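Local atomic coordinates of NAD_Gly3P_dh, NAD-dependent glycerol-3-phosphate dehydrogenase (Streptosporangium roseum, PDB entry 5OCM), a protein that binds NADP(+) and acts as an imine reductase, probably reducing imines to amines with hydride from NADPH. Residues A220-V223 with A227-A230; A118-P123 with V171-I176; V76-G81 with A104-E109; S68-V73 with S97-A102. One frame throughout, in Å; residues are numbered along the deposited sequence.

Contact 1: A220-V223 with A227-A230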
# COMPACT_ATOMS: atom_id res chain seq x y z
N ALA A 220 4.77 13.43 -0.12
CA ALA A 220 3.68 14.40 -0.22
C ALA A 220 4.20 15.82 -0.05
O ALA A 220 3.77 16.77 -0.72
CB ALA A 220 2.62 14.09 0.82
N GLY A 221 5.11 16.02 0.88
CA GLY A 221 5.73 17.33 1.09
C GLY A 221 6.47 17.78 -0.16
O GLY A 221 6.38 18.93 -0.58
N GLN A 222 7.21 16.87 -0.78
CA GLN A 222 7.91 17.19 -2.00
C GLN A 222 6.94 17.55 -3.15
O GLN A 222 7.20 18.51 -3.86
CB GLN A 222 8.85 16.06 -2.42
CG GLN A 222 9.98 15.80 -1.42
CD GLN A 222 11.09 14.92 -2.04
OE1 GLN A 222 10.89 14.28 -3.06
NE2 GLN A 222 12.29 14.99 -1.50
N VAL A 223 5.84 16.82 -3.26
CA VAL A 223 4.79 17.15 -4.24
C VAL A 223 4.28 18.56 -4.01
O VAL A 223 4.17 19.34 -4.98
CB VAL A 223 3.65 16.14 -4.23
CG1 VAL A 223 2.48 16.64 -5.03
CG2 VAL A 223 4.10 14.77 -4.75
N ALA A 227 9.47 20.05 -5.77
CA ALA A 227 10.92 19.91 -5.70
C ALA A 227 11.18 18.53 -5.10
O ALA A 227 10.66 18.21 -4.03
CB ALA A 227 11.51 20.99 -4.83
N TYR A 228 12.01 17.74 -5.80
CA TYR A 228 12.09 16.33 -5.56
C TYR A 228 13.52 15.83 -5.37
O TYR A 228 13.95 14.93 -6.08
CB TYR A 228 11.44 15.62 -6.77
CG TYR A 228 10.15 16.25 -7.24
CD1 TYR A 228 9.00 16.12 -6.51
CD2 TYR A 228 10.07 16.94 -8.43
CE1 TYR A 228 7.78 16.68 -6.96
CE2 TYR A 228 8.88 17.52 -8.86
CZ TYR A 228 7.75 17.40 -8.11
OH TYR A 228 6.56 17.95 -8.50
N PRO A 229 14.24 16.35 -4.37
CA PRO A 229 15.61 15.83 -4.17
C PRO A 229 15.58 14.37 -3.72
O PRO A 229 14.71 13.96 -2.99
CB PRO A 229 16.18 16.75 -3.06
CG PRO A 229 14.98 17.13 -2.27
CD PRO A 229 13.89 17.34 -3.35
N ALA A 230 16.58 13.61 -4.15
CA ALA A 230 16.71 12.20 -3.81
C ALA A 230 17.38 12.05 -2.47
O ALA A 230 18.57 11.81 -2.40
CB ALA A 230 17.46 11.47 -4.90
O HOH W 1 4.22 18.80 -7.63
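This is a surface contact in the mainly helical C-terminal domain, where the last turns of helix 198-225 meet the loop that follows. Gln-222 and Tyr-228 carry most of it. The loop turns back on the helix end and is held there by one firm bond, one weak bond and a water bridge. The firm bond runs from Gln-222 NE2 to Pro-229 O, at 3.0 Å and nearly straight (166°). NE2 lies in the carbonyl plane of Pro-229, on a lone pair. The acceptor lies close to the amide plane of Gln-222. The Gln-222 chain is extended beyond CG (chi2 -165°), which carries the amide out to this carbonyl. The other amide atom, Gln-222 OE1, lies 3.4 Å from Tyr-228 CA, and NE2 also rests on the Pro-229 ring at CD. With an alanine in place of Gln-222, Pro-229 O would probably lose its amide donor and the 227-230 loop would be less firmly tied to the helix. The backbone bond from Ala-227 N to Gln-222 O is weak, at 3.3 Å. Tyr-228 points its ring edge at Val-223 CA, and Ile-283 and Ala-280 also pack on this tyrosine. Ala-198 of the second subunit packs on Val-223. One water lies in the ring plane at the phenol edge, 2.6 Å from Tyr-228 OH, and donates to Val-223 O at 2.7 Å.

Contact 2: A118-P123 with V171-I176. With NAP (NADP nicotinamide-adenine-dinucleotide phosphate), chain G; 9RH (2,2,2-trifluoromethyl acetophenone hydrate), chain X.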
# COMPACT_ATOMS: atom_id res chain seq x y z
N ALA A 118 -18.44 8.39 2.41
CA ALA A 118 -17.71 7.28 1.85
C ALA A 118 -17.28 6.36 2.96
O ALA A 118 -16.76 6.82 4.00
CB ALA A 118 -16.54 7.74 1.09
N ILE A 119 -17.57 5.06 2.81
CA ILE A 119 -17.25 4.07 3.82
C ILE A 119 -15.89 3.50 3.51
O ILE A 119 -15.76 2.72 2.54
CB ILE A 119 -18.27 2.93 3.88
CG1 ILE A 119 -19.69 3.47 4.08
CG2 ILE A 119 -17.94 1.99 5.07
CD1 ILE A 119 -20.76 2.44 3.65
N MET A 120 -14.88 3.88 4.29
CA MET A 120 -13.51 3.41 4.04
C MET A 120 -13.25 2.25 4.99
O MET A 120 -12.40 2.30 5.87
CB MET A 120 -12.49 4.55 4.23
CG MET A 120 -12.78 5.80 3.41
SD MET A 120 -13.27 5.59 1.69
CE MET A 120 -11.91 4.59 1.08
N ALA A 121 -14.02 1.20 4.79
CA ALA A 121 -14.04 0.02 5.62
C ALA A 121 -14.79 -1.09 4.94
O ALA A 121 -15.65 -0.85 4.10
CB ALA A 121 -14.75 0.34 6.97
N ILE A 122 -14.47 -2.31 5.35
CA ILE A 122 -15.25 -3.48 4.96
C ILE A 122 -16.39 -3.74 6.00
O ILE A 122 -16.34 -3.24 7.13
CB ILE A 122 -14.37 -4.76 4.82
CG1 ILE A 122 -13.58 -5.03 6.11
CG2 ILE A 122 -13.48 -4.63 3.61
CD1 ILE A 122 -12.87 -6.40 6.13
N PRO A 123 -17.38 -4.54 5.61
CA PRO A 123 -18.55 -4.71 6.50
C PRO A 123 -18.22 -5.22 7.88
O PRO A 123 -18.78 -4.75 8.86
CB PRO A 123 -19.41 -5.72 5.73
CG PRO A 123 -19.11 -5.45 4.30
CD PRO A 123 -17.61 -5.22 4.30
N VAL A 171 -12.43 7.59 -4.29
CA VAL A 171 -11.83 6.89 -5.44
C VAL A 171 -10.30 6.96 -5.40
O VAL A 171 -9.65 5.97 -5.76
CB VAL A 171 -12.37 7.36 -6.81
CG1 VAL A 171 -13.84 7.19 -6.89
CG2 VAL A 171 -12.01 8.82 -7.08
N ALA A 172 -9.75 8.06 -4.93
CA ALA A 172 -8.29 8.18 -4.76
C ALA A 172 -7.77 7.15 -3.79
O ALA A 172 -6.78 6.48 -4.06
CB ALA A 172 -7.91 9.60 -4.26
N LEU A 173 -8.47 6.97 -2.67
CA LEU A 173 -8.11 5.95 -1.67
C LEU A 173 -8.31 4.55 -2.19
O LEU A 173 -7.43 3.69 -2.00
CB LEU A 173 -8.90 6.21 -0.38
CG LEU A 173 -8.55 7.50 0.39
CD1 LEU A 173 -9.61 7.65 1.45
CD2 LEU A 173 -7.15 7.46 0.98
N LEU A 174 -9.40 4.28 -2.90
CA LEU A 174 -9.62 2.93 -3.43
C LEU A 174 -8.54 2.56 -4.44
O LEU A 174 -8.11 1.40 -4.48
CB LEU A 174 -11.02 2.79 -4.04
CG LEU A 174 -12.18 2.98 -3.03
CD1 LEU A 174 -13.51 2.81 -3.77
CD2 LEU A 174 -12.09 2.01 -1.91
N GLY A 175 -8.06 3.52 -5.23
CA GLY A 175 -6.92 3.27 -6.11
C GLY A 175 -5.71 2.71 -5.38
O GLY A 175 -5.02 1.80 -5.87
N ILE A 176 -5.47 3.23 -4.19
CA ILE A 176 -4.38 2.76 -3.32
C ILE A 176 -4.63 1.33 -2.90
O ILE A 176 -3.69 0.50 -2.88
CB ILE A 176 -4.09 3.71 -2.11
CG1 ILE A 176 -3.83 5.11 -2.60
CG2 ILE A 176 -2.90 3.20 -1.33
CD1 ILE A 176 -3.71 6.12 -1.45
PA NAP G . -24.32 -5.45 -2.66
O1A NAP G . -24.16 -6.61 -1.69
O2A NAP G . -24.17 -5.91 -4.04
O5B NAP G . -25.74 -4.66 -2.46
C5B NAP G . -26.25 -3.85 -3.51
C4B NAP G . -27.49 -3.24 -2.89
O4B NAP G . -28.07 -2.26 -3.73
C3B NAP G . -28.62 -4.27 -2.55
O3B NAP G . -29.29 -3.93 -1.32
C2B NAP G . -29.56 -4.08 -3.76
O2B NAP G . -30.90 -4.56 -3.56
C1B NAP G . -29.47 -2.59 -3.94
N9A NAP G . -29.90 -2.13 -5.25
C8A NAP G . -29.31 -2.28 -6.44
N7A NAP G . -30.00 -1.71 -7.41
C5A NAP G . -31.09 -1.17 -6.81
C6A NAP G . -32.25 -0.42 -7.26
N6A NAP G . -32.38 -0.10 -8.61
N1A NAP G . -33.21 -0.12 -6.36
C2A NAP G . -33.09 -0.42 -5.05
N3A NAP G . -32.04 -1.09 -4.54
C4A NAP G . -31.05 -1.46 -5.40
O3 NAP G . -23.26 -4.29 -2.49
PN NAP G . -22.58 -3.87 -1.06
O1N NAP G . -21.28 -4.55 -0.93
O2N NAP G . -23.65 -3.77 0.04
O5D NAP G . -22.20 -2.38 -1.58
C5D NAP G . -23.18 -1.35 -1.45
C4D NAP G . -22.46 -0.03 -1.66
O4D NAP G . -21.45 0.11 -0.57
C3D NAP G . -21.79 0.03 -3.04
O3D NAP G . -21.87 1.36 -3.59
C2D NAP G . -20.34 -0.32 -2.66
O2D NAP G . -19.32 0.12 -3.57
C1D NAP G . -20.24 0.34 -1.26
N1N NAP G . -19.19 -0.22 -0.43
C2N NAP G . -19.15 -1.50 -0.15
C3N NAP G . -18.11 -2.04 0.63
C7N NAP G . -17.96 -3.49 0.92
O7N NAP G . -16.90 -3.81 1.50
N7N NAP G . -18.89 -4.33 0.57
C4N NAP G . -17.14 -1.18 1.17
C5N NAP G . -17.29 0.19 0.93
C6N NAP G . -18.33 0.62 0.13
P2B NAP G . -31.23 -6.10 -3.85
O1X NAP G . -30.81 -6.84 -2.63
O2X NAP G . -32.69 -5.99 -4.13
O3X NAP G . -30.54 -6.41 -5.18
O1 9RH X . -14.97 -2.83 -3.53
C1 9RH X . -14.89 -1.56 -2.95
O2 9RH X . -14.19 -0.62 -3.72
C2 9RH X . -14.38 -1.64 -1.52
C3 9RH X . -13.96 -2.84 -0.99
C4 9RH X . -13.38 -2.90 0.27
C5 9RH X . -13.27 -1.76 1.03
C6 9RH X . -13.70 -0.56 0.52
C7 9RH X . -14.25 -0.49 -0.75
C8 9RH X . -16.32 -1.13 -3.00
F1 9RH X . -16.74 -1.17 -4.26
F2 9RH X . -16.49 0.13 -2.48
F3 9RH X . -17.00 -2.00 -2.28
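Leu-173 O takes two weak hydrogen bonds, one from Ile-176 N within its own helix at 3.0 Å and one from Trp-208 NE1 of the second subunit. Across the contact itself the meeting is apolar. Met-120 directs its side chain at helix 165-192, and its methyl CE makes the closest approach, 3.7 Å from Leu-173 CB. The same methyl lies 4.0 Å from Leu-174 CD2, so it rests against two neighbouring leucines. Bends at chi2 (-44°) and chi3 (-54°) fold the thioether back on itself and bring CE to that place. The Met-120 and Leu-173 side chains cross at about a right angle. Strand 113-120 belongs to the Rossmann-type NADP-binding domain, while helix 165-192 leads into the C-terminal domain, so these residues join the two domains beside the cofactor. Leu-134 of strand 131-136 packs on both Met-120 and Leu-173. The end of the strand and the residues after it run along the nicotinamide. Ile-119 O lies 3.4 Å from C5N of the NADP. Ala-121 O lies 3.3 Å from C4N, the carbon that carries the hydride in the reduced cofactor. Pro-123 CD approaches the carboxamide oxygen O7N at 3.2 Å. Leu-174 reaches the bound trifluoroacetophenone hydrate with both methyls: CD2 is 3.5 Å from ring carbon C7, and CD1 is 3.5 Å from hydroxyl O2. From the other segment Ile-122 CG2 touches the phenyl ring at C4.

Contact 3: V76-G81 with A104-E109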
# COMPACT_ATOMS: atom_id res chain seq x y z
N VAL A 76 -34.30 4.86 -5.90
CA VAL A 76 -34.88 4.78 -4.55
C VAL A 76 -35.39 6.14 -4.11
O VAL A 76 -36.49 6.24 -3.54
CB VAL A 76 -33.86 4.20 -3.56
CG1 VAL A 76 -34.38 4.31 -2.15
CG2 VAL A 76 -33.58 2.73 -3.88
N LEU A 77 -34.61 7.18 -4.35
CA LEU A 77 -34.90 8.50 -3.76
C LEU A 77 -35.90 9.33 -4.53
O LEU A 77 -36.59 10.15 -3.92
CB LEU A 77 -33.63 9.34 -3.63
CG LEU A 77 -32.51 8.85 -2.72
CD1 LEU A 77 -31.37 9.88 -2.82
CD2 LEU A 77 -33.05 8.70 -1.31
N ASP A 78 -35.96 9.18 -5.86
CA ASP A 78 -36.79 10.10 -6.70
C ASP A 78 -38.24 10.25 -6.18
O ASP A 78 -38.74 11.34 -6.09
CB ASP A 78 -36.79 9.76 -8.21
CG ASP A 78 -35.50 10.21 -8.96
OD1 ASP A 78 -34.59 10.98 -8.38
OD2 ASP A 78 -35.39 9.67 -10.14
N PRO A 79 -38.90 9.15 -5.78
CA PRO A 79 -40.26 9.30 -5.22
C PRO A 79 -40.38 9.73 -3.78
O PRO A 79 -41.49 9.92 -3.37
CB PRO A 79 -40.88 7.90 -5.37
CG PRO A 79 -39.84 7.02 -5.76
CD PRO A 79 -38.57 7.73 -5.98
N LEU A 80 -39.27 9.93 -3.07
CA LEU A 80 -39.28 10.26 -1.65
C LEU A 80 -39.00 11.73 -1.38
O LEU A 80 -38.74 12.09 -0.25
CB LEU A 80 -38.23 9.38 -0.94
CG LEU A 80 -38.40 7.86 -1.15
CD1 LEU A 80 -37.35 7.11 -0.39
CD2 LEU A 80 -39.80 7.40 -0.74
N GLY A 81 -39.07 12.59 -2.37
CA GLY A 81 -38.78 14.03 -2.16
C GLY A 81 -39.62 14.74 -1.14
O GLY A 81 -39.11 15.55 -0.34
N ALA A 104 -26.89 16.14 -4.44
CA ALA A 104 -26.95 17.31 -3.58
C ALA A 104 -27.88 18.40 -4.12
O ALA A 104 -28.61 19.03 -3.35
CB ALA A 104 -25.56 17.88 -3.28
N GLU A 105 -27.84 18.63 -5.44
CA GLU A 105 -28.72 19.61 -6.09
C GLU A 105 -30.19 19.18 -5.99
O GLU A 105 -31.06 20.00 -5.63
CB GLU A 105 -28.29 19.83 -7.54
CG GLU A 105 -29.24 20.73 -8.36
CD GLU A 105 -28.69 21.19 -9.71
OE1 GLU A 105 -27.93 20.40 -10.28
OE2 GLU A 105 -29.02 22.33 -10.18
N TRP A 106 -30.45 17.89 -6.26
CA TRP A 106 -31.79 17.30 -6.09
C TRP A 106 -32.33 17.54 -4.67
O TRP A 106 -33.46 17.98 -4.47
CB TRP A 106 -31.76 15.81 -6.46
CG TRP A 106 -33.05 15.10 -6.28
CD1 TRP A 106 -34.06 14.96 -7.18
CD2 TRP A 106 -33.49 14.44 -5.08
NE1 TRP A 106 -35.09 14.24 -6.62
CE2 TRP A 106 -34.76 13.92 -5.33
CE3 TRP A 106 -32.90 14.22 -3.83
CZ2 TRP A 106 -35.47 13.20 -4.38
CZ3 TRP A 106 -33.61 13.53 -2.87
CH2 TRP A 106 -34.86 13.03 -3.14
N ALA A 107 -31.48 17.29 -3.68
CA ALA A 107 -31.88 17.45 -2.28
C ALA A 107 -32.13 18.93 -1.95
O ALA A 107 -33.12 19.26 -1.27
CB ALA A 107 -30.83 16.90 -1.37
N ALA A 108 -31.25 19.81 -2.41
CA ALA A 108 -31.36 21.22 -2.08
C ALA A 108 -32.65 21.85 -2.67
O ALA A 108 -33.30 22.62 -1.99
CB ALA A 108 -30.15 21.97 -2.62
N GLU A 109 -33.02 21.47 -3.89
CA GLU A 109 -34.25 21.96 -4.56
C GLU A 109 -35.47 21.62 -3.69
O GLU A 109 -36.48 22.31 -3.73
CB GLU A 109 -34.41 21.33 -5.93
CG GLU A 109 -33.48 21.82 -7.00
CD GLU A 109 -33.43 20.97 -8.25
OE1 GLU A 109 -32.69 21.38 -9.15
OE2 GLU A 109 -34.06 19.90 -8.34
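Trp-106 makes every cross-segment contact here, meeting Leu-77, Asp-78 and Gly-81. The apolar part is the six-membered ring of the indole against Leu-77, with Trp-106 CH2 3.9 Å from Leu-77 CB. Gly-81 also adjoins this ring, its CA 4.1 Å from Trp-106 CZ2. The torsion about CA-CB sets CG opposite the backbone N (chi1 178°). This sends the ring out from helix 97-109 to the end of helix 70-77. The polar atoms make van der Waals contact without a hydrogen bond. Leu-77 O lies 3.3 Å from Trp-106 CZ2, at an oblique angle to the ring. That carbonyl has a proper donor in Leu-80 N, at 2.8 Å. Asp-78 OD1 stands 3.7 Å from Trp-106 NE1, too far for a bond, with its carboxylate plane 42° from the ring. A third kind of interaction comes from Arg-110, which makes a cation-pi contact with the indole and donates through NH1 to Trp-106 O. Put an alanine at Trp-106, and the indole's place against Leu-77 and Gly-81 would probably become a gap, with the Arg-110 cation losing its aromatic partner. The contact joins successive helices of the Rossmann-type domain. Helix 70-77 leads to parallel strand 88-91, and helix 97-109 leads on to strand 113-120. Ile-112, in the loop before strand 113-120, packs on Trp-106, while Leu-84 packs on Leu-77.

Contact 4: S68-V73 with S97-A102. With NAP (NADP nicotinamide-adenine-dinucleotide phosphate), chain G.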
# COMPACT_ATOMS: atom_id res chain seq x y z
N SER A 68 -26.20 0.02 -4.74
CA SER A 68 -25.05 -0.30 -5.59
C SER A 68 -24.38 0.98 -6.18
O SER A 68 -23.20 1.21 -5.99
CB SER A 68 -25.49 -1.27 -6.70
OG SER A 68 -26.60 -0.63 -7.38
N ASP A 69 -25.16 1.82 -6.85
CA ASP A 69 -24.59 2.97 -7.56
C ASP A 69 -25.60 4.09 -7.66
O ASP A 69 -26.71 3.98 -7.17
CB ASP A 69 -24.08 2.53 -8.95
CG ASP A 69 -25.21 1.96 -9.83
OD1 ASP A 69 -26.45 2.18 -9.59
OD2 ASP A 69 -24.84 1.36 -10.85
N HIS A 70 -25.18 5.17 -8.29
CA HIS A 70 -25.96 6.40 -8.40
C HIS A 70 -27.32 6.16 -9.05
O HIS A 70 -28.35 6.75 -8.65
CB HIS A 70 -25.18 7.42 -9.25
CG HIS A 70 -25.84 8.77 -9.33
ND1 HIS A 70 -26.30 9.32 -10.50
CD2 HIS A 70 -26.07 9.69 -8.37
CE1 HIS A 70 -26.68 10.58 -10.26
NE2 HIS A 70 -26.74 10.74 -8.96
N ALA A 71 -27.35 5.31 -10.09
CA ALA A 71 -28.62 4.99 -10.76
C ALA A 71 -29.63 4.36 -9.77
O ALA A 71 -30.81 4.73 -9.76
CB ALA A 71 -28.42 4.07 -11.96
N ALA A 72 -29.15 3.45 -8.93
CA ALA A 72 -29.95 2.90 -7.86
C ALA A 72 -30.39 3.90 -6.83
O ALA A 72 -31.57 3.90 -6.39
CB ALA A 72 -29.21 1.70 -7.20
N VAL A 73 -29.48 4.81 -6.47
CA VAL A 73 -29.80 5.87 -5.52
C VAL A 73 -30.99 6.70 -6.08
O VAL A 73 -31.95 6.96 -5.36
CB VAL A 73 -28.62 6.80 -5.29
CG1 VAL A 73 -29.04 8.08 -4.52
CG2 VAL A 73 -27.54 6.08 -4.51
N SER A 97 -17.66 12.35 -7.95
CA SER A 97 -17.94 13.66 -7.39
C SER A 97 -19.11 14.34 -8.14
O SER A 97 -19.97 14.97 -7.51
CB SER A 97 -16.67 14.53 -7.35
OG SER A 97 -16.25 14.86 -8.65
N GLU A 98 -19.15 14.16 -9.45
CA GLU A 98 -20.26 14.67 -10.24
C GLU A 98 -21.62 14.09 -9.79
O GLU A 98 -22.60 14.80 -9.68
CB GLU A 98 -20.06 14.38 -11.71
CG GLU A 98 -21.13 14.99 -12.61
CD GLU A 98 -20.84 14.77 -14.10
OE1 GLU A 98 -20.04 13.97 -14.60
OE2 GLU A 98 -21.49 15.48 -14.81
N GLN A 99 -21.65 12.78 -9.54
CA GLN A 99 -22.90 12.14 -9.08
C GLN A 99 -23.33 12.68 -7.72
O GLN A 99 -24.52 12.98 -7.51
CB GLN A 99 -22.74 10.62 -9.05
CG GLN A 99 -22.64 10.01 -10.43
CD GLN A 99 -22.19 8.55 -10.44
OE1 GLN A 99 -21.61 8.08 -9.48
NE2 GLN A 99 -22.46 7.86 -11.54
N ALA A 100 -22.36 12.85 -6.81
CA ALA A 100 -22.65 13.35 -5.49
C ALA A 100 -23.24 14.77 -5.58
O ALA A 100 -24.20 15.08 -4.86
CB ALA A 100 -21.40 13.37 -4.64
N ARG A 101 -22.66 15.60 -6.43
CA ARG A 101 -23.15 16.97 -6.56
C ARG A 101 -24.56 17.00 -7.19
O ARG A 101 -25.36 17.89 -6.85
CB ARG A 101 -22.15 17.86 -7.36
CG ARG A 101 -20.87 18.08 -6.59
CD ARG A 101 -19.89 19.03 -7.25
NE ARG A 101 -18.57 18.90 -6.58
CZ ARG A 101 -17.45 18.40 -7.10
NH1 ARG A 101 -17.43 17.94 -8.34
NH2 ARG A 101 -16.35 18.30 -6.36
N ALA A 102 -24.85 16.06 -8.08
CA ALA A 102 -26.16 15.96 -8.70
C ALA A 102 -27.21 15.59 -7.64
O ALA A 102 -28.26 16.23 -7.57
CB ALA A 102 -26.18 14.95 -9.84
PA NAP G . -24.32 -5.45 -2.66
O1A NAP G . -24.16 -6.61 -1.69
O2A NAP G . -24.17 -5.91 -4.04
O5B NAP G . -25.74 -4.66 -2.46
C5B NAP G . -26.25 -3.85 -3.51
C4B NAP G . -27.49 -3.24 -2.89
O4B NAP G . -28.07 -2.26 -3.73
C3B NAP G . -28.62 -4.27 -2.55
O3B NAP G . -29.29 -3.93 -1.32
C2B NAP G . -29.56 -4.08 -3.76
O2B NAP G . -30.90 -4.56 -3.56
C1B NAP G . -29.47 -2.59 -3.94
N9A NAP G . -29.90 -2.13 -5.25
C8A NAP G . -29.31 -2.28 -6.44
N7A NAP G . -30.00 -1.71 -7.41
C5A NAP G . -31.09 -1.17 -6.81
C6A NAP G . -32.25 -0.42 -7.26
N6A NAP G . -32.38 -0.10 -8.61
N1A NAP G . -33.21 -0.12 -6.36
C2A NAP G . -33.09 -0.42 -5.05
N3A NAP G . -32.04 -1.09 -4.54
C4A NAP G . -31.05 -1.46 -5.40
O3 NAP G . -23.26 -4.29 -2.49
PN NAP G . -22.58 -3.87 -1.06
O1N NAP G . -21.28 -4.55 -0.93
O2N NAP G . -23.65 -3.77 0.04
O5D NAP G . -22.20 -2.38 -1.58
C5D NAP G . -23.18 -1.35 -1.45
C4D NAP G . -22.46 -0.03 -1.66
O4D NAP G . -21.45 0.11 -0.57
C3D NAP G . -21.79 0.03 -3.04
O3D NAP G . -21.87 1.36 -3.59
C2D NAP G . -20.34 -0.32 -2.66
O2D NAP G . -19.32 0.12 -3.57
C1D NAP G . -20.24 0.34 -1.26
N1N NAP G . -19.19 -0.22 -0.43
C2N NAP G . -19.15 -1.50 -0.15
C3N NAP G . -18.11 -2.04 0.63
C7N NAP G . -17.96 -3.49 0.92
O7N NAP G . -16.90 -3.81 1.50
N7N NAP G . -18.89 -4.33 0.57
C4N NAP G . -17.14 -1.18 1.17
C5N NAP G . -17.29 0.19 0.93
C6N NAP G . -18.33 0.62 0.13
P2B NAP G . -31.23 -6.10 -3.85
O1X NAP G . -30.81 -6.84 -2.63
O2X NAP G . -32.69 -5.99 -4.13
O3X NAP G . -30.54 -6.41 -5.18
O HOH W 2 -22.45 5.60 -8.60
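His-70 and Gln-99 form the tight part of this contact, laid one over the other. Gln-99 CB sits over one face of the imidazole, 3.7 Å from the ring centroid and 18° off its normal, a CH-pi contact. The Gln-99 amide runs on past the ring with its plane only 17° from the imidazole plane. Its carbon CD comes to 3.4 Å from His-70 CB. A chi1 of -175° swings the imidazole away from its own backbone N and out towards helix 97-109. The looser part is at the far end of the ring, where Ala-102 CB lies 4.3 Å from His-70 NE2. That nitrogen makes a weak hydrogen bond with Thr-103 OG1. Water enters on the other side: one molecule accepts from His-70 N at 2.8 Å and donates to Gln-99 OE1. The same OE1 also accepts from Thr-96 N, so two donors hold the amide oxygen. Both segments begin helices of the Rossmann-type domain, following the parallel strands 62-65 and 88-91 of its sheet. Asp-69 is the N-cap of helix 70-77, its OD1 accepting from Ala-72 N at 3.1 Å in a nearly straight bond. Next to it the chain meets the cofactor. Ser-68 O lies 2.7 Å from ribose hydroxyl O3D of the NADP. Ala-72 CB rests against the adenine, 3.5 Å from C5A. On the Gln-99 side His-244 of the second subunit packs against the glutamine, and Ser-97 OG is hydrogen-bonded to Glu-248 OE2 of that subunit.

How the contacts relate
Contacts 3 and 4 share helices 70-77 and 97-109 of the Rossmann-type domain. Their centres lie 11 Å apart, and their segments alternate along the chain: 68-73, 76-81, 97-102, 104-109. Contact 4 lies at the N-terminal ends of the two helices, contact 3 towards their C-terminal ends; Val-76 of contact 3 also touches NADP. Contact 2 comes next, 16 Å from contact 4 between centres. It joins this domain to the C-terminal domain beside the cofactor, from strand 113-120 to helix 165-192. Contacts 2 and 4 both touch NADP. Contact 1 is last, 26 Å from contact 2 between centres, within the C-terminal domain. Like contacts 2 and 4 it touches the second subunit, through Val-223.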